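Local coordinates for type 6 secretion amidase effector 2 (Salmonella typhi, PDB 6WIN), which is a secreted toxin that probably cleaves amide bonds in the peptidoglycan of rival bacteria, as a type VI secretion effector, at residues I105-N110 with N125-F130. Residues are numbered along the deposited sequence; the frame is centred on the assembly and turned at random.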
# COMPACT_ATOMS: atom_id res chain seq x y z
N ILE A 105 -6.80 -1.07 -8.27
CA ILE A 105 -7.52 -0.46 -7.17
C ILE A 105 -8.14 0.83 -7.69
O ILE A 105 -7.42 1.74 -8.11
CB ILE A 105 -6.59 -0.19 -5.97
CG1 ILE A 105 -5.86 -1.48 -5.58
CG2 ILE A 105 -7.37 0.40 -4.80
CD1 ILE A 105 -5.08 -1.38 -4.25
N ARG A 106 -9.47 0.88 -7.71
CA ARG A 106 -10.19 1.99 -8.31
C ARG A 106 -10.36 3.17 -7.37
O ARG A 106 -10.45 3.03 -6.15
CB ARG A 106 -11.57 1.54 -8.78
CG ARG A 106 -11.56 0.22 -9.50
CD ARG A 106 -12.59 0.23 -10.58
NE ARG A 106 -13.87 0.81 -10.16
CZ ARG A 106 -14.65 0.32 -9.20
NH1 ARG A 106 -15.79 0.93 -8.89
NH2 ARG A 106 -14.29 -0.79 -8.55
N LYS A 107 -10.40 4.36 -7.96
CA LYS A 107 -11.00 5.51 -7.31
C LYS A 107 -12.51 5.32 -7.33
O LYS A 107 -13.12 5.19 -8.39
CB LYS A 107 -10.60 6.80 -8.02
CG LYS A 107 -10.98 8.07 -7.25
CD LYS A 107 -12.06 8.84 -8.00
CE LYS A 107 -12.45 10.12 -7.24
NZ LYS A 107 -13.22 9.80 -5.98
N LEU A 108 -13.10 5.23 -6.15
CA LEU A 108 -14.52 4.96 -6.00
C LEU A 108 -15.33 6.25 -6.10
O LEU A 108 -14.82 7.34 -5.83
CB LEU A 108 -14.78 4.27 -4.66
CG LEU A 108 -13.87 3.06 -4.41
CD1 LEU A 108 -14.16 2.43 -3.06
CD2 LEU A 108 -14.06 2.06 -5.54
N HIS A 109 -16.59 6.12 -6.50
CA HIS A 109 -17.50 7.25 -6.45
C HIS A 109 -17.64 7.74 -5.01
O HIS A 109 -17.93 6.95 -4.10
CB HIS A 109 -18.86 6.86 -7.01
CG HIS A 109 -18.87 6.66 -8.50
ND1 HIS A 109 -18.62 7.68 -9.39
CD2 HIS A 109 -19.10 5.55 -9.25
CE1 HIS A 109 -18.70 7.21 -10.62
NE2 HIS A 109 -18.99 5.93 -10.56
N ASN A 110 -17.41 9.04 -4.80
CA ASN A 110 -17.49 9.64 -3.46
C ASN A 110 -16.69 8.83 -2.44
O ASN A 110 -17.15 8.56 -1.33
CB ASN A 110 -18.95 9.79 -3.03
CG ASN A 110 -19.13 10.76 -1.85
OD1 ASN A 110 -18.17 11.35 -1.36
ND2 ASN A 110 -20.38 10.91 -1.40
N ASN A 125 -9.80 1.06 -2.13
CA ASN A 125 -10.07 2.48 -2.34
C ASN A 125 -8.76 3.16 -2.71
O ASN A 125 -7.90 3.35 -1.84
CB ASN A 125 -10.66 3.10 -1.07
CG ASN A 125 -11.22 4.48 -1.28
OD1 ASN A 125 -10.71 5.26 -2.08
ND2 ASN A 125 -12.30 4.79 -0.57
N ALA A 126 -8.62 3.55 -3.98
CA ALA A 126 -7.37 4.17 -4.44
C ALA A 126 -7.00 5.41 -3.65
O ALA A 126 -5.81 5.76 -3.58
CB ALA A 126 -7.47 4.53 -5.92
N GLU A 127 -7.98 6.12 -3.08
CA GLU A 127 -7.70 7.36 -2.35
C GLU A 127 -7.16 7.12 -0.95
O GLU A 127 -6.67 8.07 -0.32
CB GLU A 127 -8.98 8.21 -2.29
CG GLU A 127 -9.44 8.73 -3.66
CD GLU A 127 -10.60 9.71 -3.56
OE1 GLU A 127 -11.74 9.30 -3.85
OE2 GLU A 127 -10.37 10.88 -3.18
N ALA A 128 -7.23 5.89 -0.45
CA ALA A 128 -6.71 5.57 0.88
C ALA A 128 -5.20 5.35 0.89
O ALA A 128 -4.62 5.19 1.97
CB ALA A 128 -7.41 4.33 1.43
N TYR A 129 -4.54 5.37 -0.27
CA TYR A 129 -3.15 4.95 -0.36
C TYR A 129 -2.21 6.15 -0.37
O TYR A 129 -2.42 7.11 -1.12
CB TYR A 129 -2.93 4.09 -1.60
CG TYR A 129 -3.47 2.70 -1.37
CD1 TYR A 129 -4.82 2.40 -1.62
CD2 TYR A 129 -2.65 1.70 -0.85
CE1 TYR A 129 -5.32 1.14 -1.37
CE2 TYR A 129 -3.13 0.44 -0.61
CZ TYR A 129 -4.47 0.16 -0.87
OH TYR A 129 -4.93 -1.11 -0.60
N PHE A 130 -1.18 6.07 0.46
CA PHE A 130 -0.19 7.12 0.59
C PHE A 130 1.19 6.48 0.61
O PHE A 130 1.34 5.33 1.01
CB PHE A 130 -0.43 7.95 1.87
CG PHE A 130 -1.72 8.73 1.86
CD1 PHE A 130 -1.72 10.10 1.63
CD2 PHE A 130 -2.94 8.11 2.07
CE1 PHE A 130 -2.91 10.82 1.60
CE2 PHE A 130 -4.13 8.82 2.06
CZ PHE A 130 -4.11 10.18 1.82
O HOH W 1 -11.86 6.41 -3.99
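From CG onward K107 reaches across E127 and ends on its carboxylate. K107 CB lies 4.4 Å from A126 CB, and CG, set anti to the backbone N (chi1 -170°), passes beside CG of E127. K107 CD stays 4.2 Å from E127 OE1. Bends at chi2 and chi4 bring CE within 3.6 Å of E127 OE1, and NZ closes a salt bridge of 2.6 Å to that same oxygen, arriving from above the carboxylate plane. NZ also donates to the carbonyl O of L108, nearly in line with the C=O bond, so the ammonium ties its own loop to the opposite one. E127 OE2 is bonded to S112.

A water bridges the two loops, accepting from L108 N and donating to E127 OE1 and N125 OD1. The N125 amide is held at both ends: OD1 also takes the N-H of E127, while ND2 bonds to the carbonyls of G111 and I120. L108 CD1 packs 3.9 Å from N125 ND2. Between the backbones, A126 N donates to R106 O (2.9 Å). I105 CG2 lies 3.5 Å from A126 N, and I105 CD1 sits 3.8 Å from Y129 CZ, oblique to the ring.

The Asx turn at N125-E127 precedes strand 129-133; the A126-R106 bond and the salt bridge tie this loop to the end of edge strand 101-106, not its neighbour in the antiparallel sheet.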